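Local coordinates for putative secreted endoglycosylceramidase (Rhodococcus hoagii, PDB 6JYZ), which probably hydrolyses the O-glycosidic bond between sugar and ceramide in galactosylceramides, as a secreted glycoside hydrolase of family 5, at residues W362-G367 and E379-L384; N46-N51 and P61-L66; R83-W88 and V121-Q126; G341-F346 and A402-R407; Q296-S301 and G331-P336. All coordinates share one frame; numbering follows the deposited sequence.

Contact 1 of 5, residues W362-G367 and E379-L384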
# COMPACT_ATOMS: atom_id res chain seq x y z
N TRP A 362 7.84 4.36 -3.99
CA TRP A 362 8.73 4.21 -5.14
C TRP A 362 9.28 5.53 -5.58
O TRP A 362 10.52 5.66 -5.76
CB TRP A 362 7.94 3.51 -6.24
CG TRP A 362 8.74 3.28 -7.49
CD1 TRP A 362 8.54 3.85 -8.70
CD2 TRP A 362 9.81 2.36 -7.59
NE1 TRP A 362 9.51 3.40 -9.56
CE2 TRP A 362 10.27 2.47 -8.92
CE3 TRP A 362 10.45 1.48 -6.70
CZ2 TRP A 362 11.39 1.75 -9.37
CZ3 TRP A 362 11.57 0.77 -7.14
CH2 TRP A 362 12.01 0.92 -8.46
N THR A 363 8.41 6.51 -5.88
CA THR A 363 8.89 7.84 -6.32
C THR A 363 8.00 8.91 -5.72
O THR A 363 6.76 8.74 -5.60
CB THR A 363 8.83 8.04 -7.86
OG1 THR A 363 7.58 7.64 -8.37
CG2 THR A 363 9.90 7.23 -8.59
N GLN A 364 8.57 10.06 -5.42
CA GLN A 364 7.85 11.28 -5.06
C GLN A 364 8.40 12.38 -5.97
O GLN A 364 9.61 12.60 -5.95
CB GLN A 364 8.06 11.57 -3.59
CG GLN A 364 7.30 12.85 -3.20
CD GLN A 364 7.23 12.99 -1.71
OE1 GLN A 364 7.96 13.81 -1.12
NE2 GLN A 364 6.33 12.24 -1.11
N ALA A 365 7.52 13.09 -6.67
CA ALA A 365 7.93 14.14 -7.60
C ALA A 365 8.03 15.48 -6.89
O ALA A 365 7.65 15.71 -5.75
CB ALA A 365 6.85 14.27 -8.63
N CYS A 366 8.62 16.44 -7.62
CA CYS A 366 8.95 17.72 -7.05
C CYS A 366 7.73 18.58 -6.68
O CYS A 366 7.81 19.37 -5.75
CB CYS A 366 9.77 18.50 -8.09
SG CYS A 366 11.33 17.69 -8.52
N GLY A 367 6.63 18.39 -7.40
CA GLY A 367 5.39 19.11 -7.14
C GLY A 367 4.41 18.29 -6.29
O GLY A 367 3.27 18.72 -6.14
N GLU A 379 14.22 20.90 -3.64
CA GLU A 379 15.14 19.99 -2.96
C GLU A 379 14.90 18.57 -3.47
O GLU A 379 13.82 18.22 -3.98
CB GLU A 379 14.84 19.99 -1.46
CG GLU A 379 15.06 21.35 -0.79
CD GLU A 379 16.50 21.84 -0.87
OE1 GLU A 379 17.40 21.01 -1.12
OE2 GLU A 379 16.71 23.06 -0.73
N PRO A 380 15.89 17.65 -3.37
CA PRO A 380 15.63 16.28 -3.84
C PRO A 380 14.52 15.57 -3.04
O PRO A 380 14.27 15.80 -1.86
CB PRO A 380 16.98 15.56 -3.66
CG PRO A 380 17.99 16.69 -3.47
CD PRO A 380 17.25 17.82 -2.80
N GLN A 381 13.80 14.74 -3.81
CA GLN A 381 12.70 14.03 -3.15
C GLN A 381 12.86 12.55 -3.33
O GLN A 381 13.38 12.09 -4.34
CB GLN A 381 11.41 14.30 -3.92
CG GLN A 381 11.04 15.77 -4.09
CD GLN A 381 10.76 16.35 -2.75
OE1 GLN A 381 10.10 15.76 -1.87
NE2 GLN A 381 11.27 17.54 -2.54
N GLY A 382 12.32 11.83 -2.34
CA GLY A 382 12.24 10.37 -2.46
C GLY A 382 13.11 9.71 -1.39
O GLY A 382 14.19 10.16 -1.03
N ASN A 383 12.60 8.58 -0.85
CA ASN A 383 13.37 7.75 0.08
C ASN A 383 13.80 6.43 -0.53
O ASN A 383 14.38 5.62 0.19
CB ASN A 383 12.62 7.51 1.41
CG ASN A 383 11.29 6.79 1.16
OD1 ASN A 383 10.92 6.47 0.02
ND2 ASN A 383 10.61 6.52 2.26
N LEU A 384 13.62 6.26 -1.84
CA LEU A 384 14.03 5.03 -2.50
C LEU A 384 14.63 5.45 -3.82
O LEU A 384 15.84 5.26 -4.00
CB LEU A 384 12.86 4.03 -2.62
CG LEU A 384 13.21 2.75 -3.37
CD1 LEU A 384 14.48 2.06 -2.83
CD2 LEU A 384 12.04 1.75 -3.34

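Contact 2 of 5, residues N46-N51 and P61-L66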
# COMPACT_ATOMS: atom_id res chain seq x y z
N ASN A 46 4.75 1.12 -2.81
CA ASN A 46 3.69 2.00 -3.29
C ASN A 46 4.16 2.77 -4.54
O ASN A 46 5.28 3.31 -4.57
CB ASN A 46 3.31 3.01 -2.20
CG ASN A 46 2.48 2.36 -1.12
OD1 ASN A 46 1.24 2.39 -1.22
ND2 ASN A 46 3.09 1.75 -0.11
N VAL A 47 3.26 2.84 -5.52
CA VAL A 47 3.54 3.52 -6.79
C VAL A 47 2.37 4.47 -7.09
O VAL A 47 1.25 3.97 -7.28
CB VAL A 47 3.69 2.46 -7.90
CG1 VAL A 47 3.74 3.12 -9.28
CG2 VAL A 47 4.98 1.62 -7.64
N ASN A 48 2.64 5.76 -7.12
CA ASN A 48 1.59 6.76 -7.23
C ASN A 48 1.51 7.40 -8.62
O ASN A 48 0.79 8.38 -8.75
CB ASN A 48 1.75 7.82 -6.16
CG ASN A 48 2.88 8.75 -6.43
OD1 ASN A 48 3.69 8.50 -7.34
ND2 ASN A 48 2.97 9.86 -5.69
N GLY A 49 2.16 6.83 -9.64
CA GLY A 49 2.19 7.52 -10.94
C GLY A 49 0.82 7.71 -11.57
O GLY A 49 0.73 8.62 -12.43
N LEU A 50 -0.19 6.95 -11.21
CA LEU A 50 -1.53 7.16 -11.77
C LEU A 50 -2.42 7.97 -10.82
O LEU A 50 -3.58 8.22 -11.15
CB LEU A 50 -2.21 5.82 -12.03
CG LEU A 50 -1.42 4.89 -12.94
CD1 LEU A 50 -2.27 3.67 -13.20
CD2 LEU A 50 -1.05 5.58 -14.26
N ASN A 51 -1.90 8.43 -9.70
CA ASN A 51 -2.74 9.21 -8.77
C ASN A 51 -2.92 10.63 -9.30
O ASN A 51 -2.13 11.12 -10.11
CB ASN A 51 -2.07 9.13 -7.37
CG ASN A 51 -3.08 9.40 -6.27
OD1 ASN A 51 -4.27 9.70 -6.48
ND2 ASN A 51 -2.61 9.33 -5.03
N PRO A 61 5.47 18.96 -11.97
CA PRO A 61 4.76 17.68 -12.05
C PRO A 61 4.53 17.18 -10.62
O PRO A 61 5.35 17.29 -9.72
CB PRO A 61 5.77 16.72 -12.72
CG PRO A 61 6.80 17.62 -13.43
CD PRO A 61 6.75 18.96 -12.72
N THR A 62 3.35 16.56 -10.41
CA THR A 62 3.01 16.01 -9.10
C THR A 62 3.36 14.54 -9.01
O THR A 62 3.34 14.03 -7.87
CB THR A 62 1.53 16.21 -8.84
OG1 THR A 62 0.78 15.57 -9.85
CG2 THR A 62 1.17 17.68 -8.70
N VAL A 63 3.62 13.87 -10.15
CA VAL A 63 4.06 12.48 -10.13
C VAL A 63 5.17 12.34 -11.15
O VAL A 63 5.30 13.15 -12.10
CB VAL A 63 2.92 11.52 -10.51
CG1 VAL A 63 1.87 11.52 -9.38
CG2 VAL A 63 2.26 11.89 -11.83
N ALA A 64 5.95 11.28 -10.98
CA ALA A 64 6.93 10.95 -12.00
C ALA A 64 6.21 10.19 -13.10
O ALA A 64 5.22 9.48 -12.88
CB ALA A 64 7.98 10.06 -11.36
N PRO A 65 6.72 10.17 -14.35
CA PRO A 65 6.18 9.27 -15.37
C PRO A 65 6.24 7.81 -14.94
O PRO A 65 7.09 7.43 -14.12
CB PRO A 65 7.14 9.47 -16.58
CG PRO A 65 7.78 10.80 -16.30
CD PRO A 65 7.95 10.87 -14.78
N LEU A 66 5.31 7.03 -15.41
CA LEU A 66 5.23 5.63 -15.02
C LEU A 66 5.11 4.79 -16.27
O LEU A 66 4.18 4.97 -17.04
CB LEU A 66 4.01 5.38 -14.12
CG LEU A 66 3.81 3.94 -13.67
CD1 LEU A 66 4.94 3.51 -12.74
CD2 LEU A 66 2.47 3.78 -12.94
O HOH W 1 4.68 12.28 -6.34
O HOH W 2 5.67 9.75 -8.62
O HOH W 3 2.76 9.14 -14.23
O HOH W 4 -1.27 13.79 -10.30

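Contact 3 of 5, residues R83-W88 and V121-Q126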
# COMPACT_ATOMS: atom_id res chain seq x y z
N ARG A 83 1.67 -1.66 -4.65
CA ARG A 83 0.43 -1.02 -4.20
C ARG A 83 0.26 0.20 -5.10
O ARG A 83 0.96 1.19 -4.99
CB ARG A 83 0.50 -0.70 -2.70
CG ARG A 83 -0.84 -0.11 -2.20
CD ARG A 83 -0.82 -0.08 -0.68
NE ARG A 83 -2.00 0.55 -0.09
CZ ARG A 83 -2.02 1.74 0.52
NH1 ARG A 83 -1.01 2.60 0.46
NH2 ARG A 83 -3.13 2.04 1.23
N LEU A 84 -0.68 0.04 -6.05
CA LEU A 84 -0.88 1.04 -7.09
C LEU A 84 -1.91 2.06 -6.59
O LEU A 84 -3.08 1.70 -6.38
CB LEU A 84 -1.34 0.31 -8.37
CG LEU A 84 -1.36 1.21 -9.60
CD1 LEU A 84 0.05 1.57 -10.09
CD2 LEU A 84 -2.13 0.50 -10.69
N ASN A 85 -1.43 3.26 -6.32
CA ASN A 85 -2.29 4.28 -5.69
C ASN A 85 -3.11 4.96 -6.79
O ASN A 85 -2.55 5.78 -7.54
CB ASN A 85 -1.40 5.29 -4.97
CG ASN A 85 -0.27 4.71 -4.13
OD1 ASN A 85 0.88 5.15 -4.31
ND2 ASN A 85 -0.55 3.79 -3.22
N ILE A 86 -4.39 4.65 -6.82
CA ILE A 86 -5.29 5.19 -7.84
C ILE A 86 -6.30 6.12 -7.20
O ILE A 86 -6.44 6.18 -5.97
CB ILE A 86 -5.98 4.08 -8.62
CG1 ILE A 86 -6.90 3.24 -7.75
CG2 ILE A 86 -4.94 3.18 -9.34
CD1 ILE A 86 -7.78 2.24 -8.50
N ALA A 87 -7.01 6.91 -8.02
CA ALA A 87 -7.85 8.01 -7.50
C ALA A 87 -9.29 7.88 -7.93
O ALA A 87 -9.60 7.84 -9.15
CB ALA A 87 -7.30 9.33 -8.01
N TRP A 88 -10.17 7.95 -6.96
CA TRP A 88 -11.59 8.06 -7.26
C TRP A 88 -11.85 9.25 -8.17
O TRP A 88 -12.68 9.14 -9.12
CB TRP A 88 -12.33 8.22 -5.91
CG TRP A 88 -13.83 8.36 -6.01
CD1 TRP A 88 -14.68 8.09 -7.08
CD2 TRP A 88 -14.67 8.81 -4.93
NE1 TRP A 88 -15.97 8.34 -6.71
CE2 TRP A 88 -15.99 8.78 -5.42
CE3 TRP A 88 -14.39 9.22 -3.60
CZ2 TRP A 88 -17.07 9.16 -4.60
CZ3 TRP A 88 -15.48 9.58 -2.80
CH2 TRP A 88 -16.79 9.56 -3.29
N VAL A 121 -1.84 -4.63 -6.06
CA VAL A 121 -2.93 -4.25 -5.18
C VAL A 121 -3.48 -2.94 -5.71
O VAL A 121 -2.74 -1.96 -5.86
CB VAL A 121 -2.44 -4.10 -3.73
CG1 VAL A 121 -3.51 -3.43 -2.87
CG2 VAL A 121 -1.99 -5.41 -3.15
N LEU A 122 -4.79 -2.91 -6.01
CA LEU A 122 -5.43 -1.66 -6.41
C LEU A 122 -5.86 -0.91 -5.15
O LEU A 122 -6.73 -1.39 -4.44
CB LEU A 122 -6.66 -1.97 -7.29
CG LEU A 122 -6.32 -2.69 -8.61
CD1 LEU A 122 -7.62 -3.04 -9.29
CD2 LEU A 122 -5.47 -1.79 -9.48
N ASP A 123 -5.25 0.25 -4.93
CA ASP A 123 -5.52 1.02 -3.72
C ASP A 123 -6.27 2.30 -4.06
O ASP A 123 -5.73 3.15 -4.75
CB ASP A 123 -4.17 1.33 -3.06
CG ASP A 123 -4.17 2.52 -2.13
OD1 ASP A 123 -5.17 2.81 -1.46
OD2 ASP A 123 -3.12 3.23 -2.12
N MET A 124 -7.50 2.39 -3.55
CA MET A 124 -8.28 3.62 -3.73
C MET A 124 -7.71 4.64 -2.77
O MET A 124 -8.07 4.65 -1.57
CB MET A 124 -9.75 3.30 -3.46
CG MET A 124 -10.71 4.41 -3.91
SD MET A 124 -10.83 4.56 -5.74
CE MET A 124 -11.66 3.04 -6.16
N HIS A 125 -6.78 5.43 -3.24
CA HIS A 125 -5.92 6.22 -2.38
C HIS A 125 -6.52 7.58 -2.14
O HIS A 125 -7.18 8.19 -2.98
CB HIS A 125 -4.53 6.37 -3.00
CG HIS A 125 -3.44 6.61 -1.98
ND1 HIS A 125 -2.89 7.80 -1.57
CD2 HIS A 125 -2.90 5.60 -1.24
CE1 HIS A 125 -1.98 7.45 -0.59
NE2 HIS A 125 -1.99 6.17 -0.40
N GLN A 126 -6.21 8.17 -0.99
CA GLN A 126 -6.58 9.57 -0.67
C GLN A 126 -5.64 10.01 0.43
O GLN A 126 -5.16 9.19 1.23
CB GLN A 126 -8.05 9.67 -0.22
CG GLN A 126 -8.38 8.95 1.09
CD GLN A 126 -7.97 9.66 2.35
OE1 GLN A 126 -7.68 8.99 3.42
NE2 GLN A 126 -7.96 10.93 2.35
O HOH W 5 -9.50 7.65 -4.24

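Contact 4 of 5, residues G341-F346 and A402-R407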
# COMPACT_ATOMS: atom_id res chain seq x y z
N GLY A 341 19.06 1.31 10.28
CA GLY A 341 18.94 0.26 11.28
C GLY A 341 17.48 -0.01 11.67
O GLY A 341 17.10 -1.12 12.01
N GLN A 342 16.66 1.06 11.62
CA GLN A 342 15.24 0.86 11.87
C GLN A 342 14.61 0.11 10.69
O GLN A 342 13.80 -0.77 10.94
CB GLN A 342 14.54 2.23 11.85
CG GLN A 342 15.21 3.30 12.67
CD GLN A 342 14.80 2.97 14.03
OE1 GLN A 342 15.28 1.98 14.57
NE2 GLN A 342 13.95 3.87 14.61
N VAL A 343 14.99 0.44 9.49
CA VAL A 343 14.52 -0.29 8.31
C VAL A 343 14.90 -1.76 8.42
O VAL A 343 14.10 -2.68 8.16
CB VAL A 343 14.98 0.37 7.01
CG1 VAL A 343 14.48 -0.43 5.82
CG2 VAL A 343 14.47 1.81 6.97
N ARG A 344 16.15 -2.05 8.85
CA ARG A 344 16.58 -3.40 9.05
C ARG A 344 15.73 -4.12 10.08
O ARG A 344 15.35 -5.27 9.85
CB ARG A 344 18.08 -3.35 9.44
CG ARG A 344 18.65 -4.75 9.70
CD ARG A 344 20.13 -4.59 10.11
NE ARG A 344 20.72 -5.83 10.56
CZ ARG A 344 22.04 -6.05 10.65
NH1 ARG A 344 22.91 -5.12 10.28
NH2 ARG A 344 22.47 -7.23 11.10
N ARG A 345 15.46 -3.47 11.21
CA ARG A 345 14.60 -4.06 12.21
C ARG A 345 13.20 -4.38 11.65
O ARG A 345 12.59 -5.37 12.00
CB ARG A 345 14.43 -3.11 13.43
CG ARG A 345 15.69 -3.09 14.31
CD ARG A 345 15.65 -1.89 15.25
NE ARG A 345 14.52 -1.93 16.16
CZ ARG A 345 14.03 -0.88 16.79
NH1 ARG A 345 14.68 0.29 16.66
NH2 ARG A 345 13.00 -0.97 17.62
N PHE A 346 12.69 -3.45 10.78
CA PHE A 346 11.38 -3.69 10.19
C PHE A 346 11.34 -4.95 9.32
O PHE A 346 10.46 -5.75 9.45
CB PHE A 346 10.98 -2.42 9.46
CG PHE A 346 9.52 -2.44 9.07
CD1 PHE A 346 9.05 -3.15 7.97
CD2 PHE A 346 8.59 -1.74 9.85
CE1 PHE A 346 7.71 -3.18 7.64
CE2 PHE A 346 7.24 -1.76 9.50
CZ PHE A 346 6.80 -2.49 8.42
N ALA A 402 17.52 1.10 0.13
CA ALA A 402 17.36 0.14 -0.95
C ALA A 402 17.99 -1.21 -0.59
O ALA A 402 17.39 -2.24 -0.94
CB ALA A 402 17.87 0.62 -2.29
N GLU A 403 19.15 -1.20 0.09
CA GLU A 403 19.76 -2.49 0.34
C GLU A 403 18.92 -3.29 1.31
O GLU A 403 18.93 -4.53 1.26
CB GLU A 403 21.21 -2.31 0.76
CG GLU A 403 21.47 -1.65 2.07
CD GLU A 403 22.97 -1.56 2.40
OE1 GLU A 403 23.81 -1.93 1.53
OE2 GLU A 403 23.29 -1.17 3.51
N GLN A 404 18.21 -2.67 2.26
CA GLN A 404 17.32 -3.43 3.12
C GLN A 404 16.10 -3.95 2.36
O GLN A 404 15.65 -5.09 2.55
CB GLN A 404 16.86 -2.56 4.30
CG GLN A 404 17.99 -2.16 5.24
CD GLN A 404 18.63 -3.38 5.85
OE1 GLN A 404 17.98 -4.35 6.24
NE2 GLN A 404 19.95 -3.25 5.98
N LEU A 405 15.55 -3.11 1.48
CA LEU A 405 14.35 -3.49 0.77
C LEU A 405 14.58 -4.62 -0.22
O LEU A 405 13.69 -5.37 -0.56
CB LEU A 405 13.75 -2.30 0.04
CG LEU A 405 13.36 -1.11 0.93
CD1 LEU A 405 12.73 -0.02 0.07
CD2 LEU A 405 12.44 -1.52 2.07
N ALA A 406 15.83 -4.76 -0.70
CA ALA A 406 16.18 -5.80 -1.67
C ALA A 406 16.55 -7.14 -1.01
O ALA A 406 16.95 -8.06 -1.75
CB ALA A 406 17.31 -5.31 -2.57
N ARG A 407 16.48 -7.23 0.29
CA ARG A 407 16.93 -8.45 0.96
C ARG A 407 16.24 -9.69 0.44
O ARG A 407 15.06 -9.72 0.07
CB ARG A 407 16.76 -8.34 2.48
CG ARG A 407 17.88 -7.50 3.09
CD ARG A 407 17.60 -7.02 4.51
NE ARG A 407 17.26 -8.11 5.39
CZ ARG A 407 16.88 -7.99 6.69
NH1 ARG A 407 16.92 -6.78 7.26
NH2 ARG A 407 16.40 -9.04 7.32

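Contact 5 of 5, residues Q296-S301 and G331-P336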
# COMPACT_ATOMS: atom_id res chain seq x y z
N GLN A 296 7.84 4.23 15.43
CA GLN A 296 9.25 4.69 15.46
C GLN A 296 9.67 5.29 14.15
O GLN A 296 10.89 5.50 13.90
CB GLN A 296 10.24 3.63 15.98
CG GLN A 296 9.83 3.20 17.35
CD GLN A 296 10.91 2.44 18.07
OE1 GLN A 296 11.17 1.26 17.86
NE2 GLN A 296 11.54 3.14 19.01
N SER A 297 8.73 5.68 13.28
CA SER A 297 8.98 6.45 12.10
C SER A 297 8.30 7.82 12.20
O SER A 297 8.96 8.85 12.29
CB SER A 297 8.58 5.74 10.79
OG SER A 297 8.86 6.58 9.72
N ILE A 298 6.95 7.82 12.20
CA ILE A 298 6.18 9.05 12.16
C ILE A 298 5.02 9.02 13.16
O ILE A 298 4.10 9.85 13.04
CB ILE A 298 5.71 9.41 10.73
CG1 ILE A 298 4.84 8.29 10.14
CG2 ILE A 298 6.91 9.75 9.83
CD1 ILE A 298 4.12 8.73 8.86
N ASN A 299 5.08 8.18 14.18
CA ASN A 299 4.04 8.23 15.21
C ASN A 299 4.22 9.46 16.09
O ASN A 299 5.30 10.06 16.16
CB ASN A 299 4.04 6.95 16.04
CG ASN A 299 3.30 5.81 15.39
OD1 ASN A 299 2.77 5.92 14.29
ND2 ASN A 299 3.32 4.70 16.11
N VAL A 300 3.20 9.76 16.89
CA VAL A 300 3.29 10.86 17.86
C VAL A 300 4.43 10.58 18.84
O VAL A 300 5.20 11.53 19.15
CB VAL A 300 1.94 11.01 18.61
CG1 VAL A 300 2.05 12.13 19.69
CG2 VAL A 300 0.86 11.38 17.60
N SER A 301 4.54 9.39 19.38
CA SER A 301 5.72 9.12 20.18
C SER A 301 6.81 8.45 19.37
O SER A 301 6.49 7.50 18.63
CB SER A 301 5.35 8.21 21.26
OG SER A 301 6.58 7.72 21.92
N GLY A 331 7.67 2.95 6.21
CA GLY A 331 8.84 3.59 5.61
C GLY A 331 9.46 4.56 6.59
O GLY A 331 8.84 4.96 7.57
N TRP A 332 10.72 4.90 6.28
CA TRP A 332 11.48 5.93 7.00
C TRP A 332 11.84 7.01 6.01
O TRP A 332 12.05 6.75 4.83
CB TRP A 332 12.74 5.35 7.70
CG TRP A 332 12.36 4.86 9.07
CD1 TRP A 332 12.55 5.54 10.25
CD2 TRP A 332 11.70 3.63 9.44
NE1 TRP A 332 12.04 4.81 11.30
CE2 TRP A 332 11.50 3.64 10.83
CE3 TRP A 332 11.23 2.48 8.76
CZ2 TRP A 332 10.85 2.64 11.55
CZ3 TRP A 332 10.63 1.46 9.46
CH2 TRP A 332 10.43 1.53 10.83
N PHE A 333 11.90 8.26 6.52
CA PHE A 333 11.89 9.44 5.64
C PHE A 333 13.08 10.37 5.87
O PHE A 333 13.15 11.40 5.18
CB PHE A 333 10.55 10.19 5.81
CG PHE A 333 9.38 9.26 5.55
CD1 PHE A 333 9.12 8.83 4.25
CD2 PHE A 333 8.61 8.78 6.63
CE1 PHE A 333 8.12 7.88 4.02
CE2 PHE A 333 7.56 7.88 6.36
CZ PHE A 333 7.33 7.46 5.06
N GLY A 334 13.92 10.03 6.82
CA GLY A 334 15.08 10.89 7.14
C GLY A 334 16.36 10.31 6.52
O GLY A 334 16.38 9.69 5.47
N ASP A 335 17.45 10.59 7.24
CA ASP A 335 18.78 10.24 6.76
C ASP A 335 19.01 8.73 6.89
O ASP A 335 18.95 8.21 8.01
CB ASP A 335 19.82 10.96 7.63
CG ASP A 335 21.27 10.74 7.24
OD1 ASP A 335 21.57 9.94 6.31
OD2 ASP A 335 22.06 11.57 7.77
N PRO A 336 19.30 7.98 5.82
CA PRO A 336 19.57 6.56 5.94
C PRO A 336 20.76 6.21 6.82
O PRO A 336 20.83 5.14 7.41
CB PRO A 336 19.77 6.07 4.47
CG PRO A 336 20.07 7.33 3.67
CD PRO A 336 19.37 8.45 4.41
O HOH W 6 10.88 8.53 9.29

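Contact 1 of 5, residues W362-G367 and E379-L384
Trp362 meets Leu384 at one end of this contact, and Gln364 and Ala365 meet Gln381 at the other. Methyl CD2 of Leu384 lies 3.7 Å from CE3 of Trp362 and approaches the indole obliquely. Leucine CG stands anti to its own nitrogen (chi1 177°), which carries the branch across to the ring. At the far end the chain of Gln381 folds over the backbone. Its CB is 3.2 Å from O of Gln364, and its CG is 3.8 Å from O of Ala365. The bend in Gln381 at chi2 (-64°) turns the amide back, and NE2 donates to O of Glu379 in its own segment at 3.0 Å. That donor sits well above the carbonyl plane.

The two loops run in nearly opposite directions, with no clear hydrogen bond between them. Gly382 passes Gln364 in a backbone shape where a side chain would press on the preceding carbonyl. Further out, Asp70 holds the indole NE1 of Trp362, Asn385 donates to O of Trp362, and a disulfide ties Cys366 to Cys389. The loops flank helix 369-374 and follow strand 356-359 of the (beta/alpha)8 barrel of glycoside hydrolase family 5. Trp362 packs on Ala73 and Met74 of helix 68-75, while Leu384 rests on Ala402 and Leu405 of helix 399-405.

Contact 2 of 5, residues N46-N51 and P61-L66
Gly49 and Val63 bring the two backbones closest, with their CA atoms 5.4 Å apart, where the type I turn from Asn48 to Asn51 faces the loop 61-66. A side chain on Gly49 would run into CB of Leu66, so the close approach depends on the bare backbone here. Val63 packs against the turn. Its CG1 points at O of Asn48 at 3.4 Å, and its CG2 lies 3.7 Å from O of Gly49. Leu66 closes the other end. Its CG is anti to the backbone nitrogen (chi1 179°), and both methyls reach across. CD1 touches CG1 of Val47 at 3.7 Å, and CD2 meets CG of Leu50 at 4.0 Å. Both neighbours cross the leucine at about a right angle.

No direct hydrogen bond joins the segments; four waters do this instead. One accepts from ND2 of Asn48 and donates to O of Thr62. Another donates to OD1 of Asn48 at 2.7 Å and accepts from N of Ala64. A third donates to O of both Gly49 and Ala64, and a fourth links O of Asn51 with OG1 of Thr62. Asn48 ND2 also bonds to Tyr53. The turn follows strand 38-47 of the family 5 (beta/alpha)8 barrel. Val47 packs on Val82 and Leu84 of strand 81-86, Leu50 on Ile106 of helix 100-115, and Leu66 on Phe71 of helix 68-75.

Contact 3 of 5, residues R83-W88 and V121-Q126
Leu84 meets Val121 and Asp123 in the backbone pairing of two parallel strands, whose short axes lie 4.9 Å apart and cross at -31°. N of Leu84 donates to O of Val121 at 2.9 Å. O of Leu84 accepts from N of Asp123, N of Ile86 donates to O of Asp123, and O of Ile86 accepts from N of His125. A water links N of Trp88 to O of His125.

Strands 81-86 and 119-124, with helix 100-115 between them, form a beta-alpha-beta unit of the (beta/alpha)8 barrel of glycoside hydrolase family 5. Arg83, Asn85, Val121 and Asp123 share the face toward the barrel interior.

Polar groups gather there. With CG anti to the backbone N (chi1 -177°) and the chain extended to NE, the guanidinium of Arg83 lies against the carboxylate of Asp123, the planes stacked and 10° apart. The place of OD2 in Asp123 is less sure, so its two contacts are tentative: a salt bridge of charge alone from NH1 of Arg83, 3.4 Å, and a hydrogen bond from ND2 of Asn85. Arg83 also pairs with Asp218, Glu263 and Glu329 and bonds to Asn46.

Leu84, Ile86, Leu122 and Met124 share the other face, where CD2 of Leu84 approaches CD2 of Leu122 at 4.2 Å. Ile86 and Leu122 pack on Ile106. Just past the strand, SD of Met124 sits 4.0 Å from CB of Trp88.

Contact 4 of 5, residues G341-F346 and A402-R407
Gln404 reaches from helix 399-405 to Val343 and Arg344 of helix 336-353, joining two helices on the outside of the (beta/alpha)8 barrel. Its CB touches CG1 of Val343 at 3.5 Å. CG leaves beside the backbone nitrogen (chi1 -65°) and stays near the same methyl. A bend at chi2 brings the amide obliquely across Arg344, whose CB is 3.6 Å from CD of Gln404. OE1 comes closest, 3.3 Å from CA of Arg344. NE2 of the amide is farther, 3.9 Å from CB of Arg344.

The donor to OE1 comes from its own segment. NH1 of Arg407 gives it a hydrogen bond of 2.8 Å at 163°, almost straight along the carbonyl and within the guanidinium plane. This fixes the turn of the amide. The same NH1 makes a weak bond of 3.4 Å to O of Arg344, so the guanidinium edge bridges the glutamine and the neighbouring helix. Asp348 takes the other terminal nitrogen, NH2, in a salt bridge. This acid would probably offset the charge of Arg407, whose NH1 lies 5.1 Å from NE of Arg344. A leucine in place of Gln404 is likely to leave NH1 of Arg407 without its stronger acceptor and its guanidinium less firmly placed.

Below the polar layer, Val343 and Leu405 both pack on Trp330 and Trp359 of the barrel strands. CG1 of Val343 approaches CD2 of Leu405 at 4.4 Å.

Contact 5 of 5, residues Q296-S301 and G331-P336
Trp332 carries Ser297 on one face of its indole and Gln296 at its edge. CB of Ser297 makes a CH-pi contact, 3.7 Å from the centroid of the five-membered ring and 18° off the ring normal. CB of Gln342, from helix 336-353, lies over the opposite face, and Val343 of the same helix touches the rim at CE3. At the edge, NE1 of Trp332 donates to O of Gln296 at 2.9 Å. The bond is bent, 144° at the hydrogen, and the donor lies above the carbonyl plane. The Phe333 ring receives CG2 of Ile298 at its edge, 3.8 Å from CD2 of Phe333. One face of this ring lies over C of Gly331, offset toward the rim.

Ser297 sits between the two aromatics. Its hydroxyl is anti to the backbone nitrogen (chi1 180°), which turns it to the other loop. OG donates to O of Gly331 at 2.7 Å, in the carbonyl plane. It also accepts from a water at 2.8 Å, and that water takes the N-H of Phe333. An alanine at Trp332 would probably leave O of Gln296 without its indole donor and open a gap between Ser297 and helix 336-353.

Gly331 has a backbone shape in which a side chain would press on the carbonyl before it and on CZ of Phe333. The two loops follow strands 287-289 and 326-330. They lie at the C-terminal mouth of the (beta/alpha)8 barrel, where family 5 enzymes place their active site.

How the contacts relate
Contact 3 lies deepest, its centre about 8 Å from the centre of the chain, the others farther out. Contact 2 is its neighbour, about 11 Å away between centres. Asn46 of contact 2 bonds to Arg83, and Val47 pairs with strand 81-86. Contact 1 sits about 10 Å from contact 2, with Trp362 bonded to Asn46 and Gly367 to Pro61. Contact 1 touches contact 4 through Leu384, and its Asn383 bonds to O of Trp332 in contact 5. Contacts 4 and 5 meet where Arg345 bonds to Gln296. The loops of contacts 1, 2 and 5 follow barrel strands at the end that in family 5 holds the active site, whereas contact 4 belongs to the outer helices.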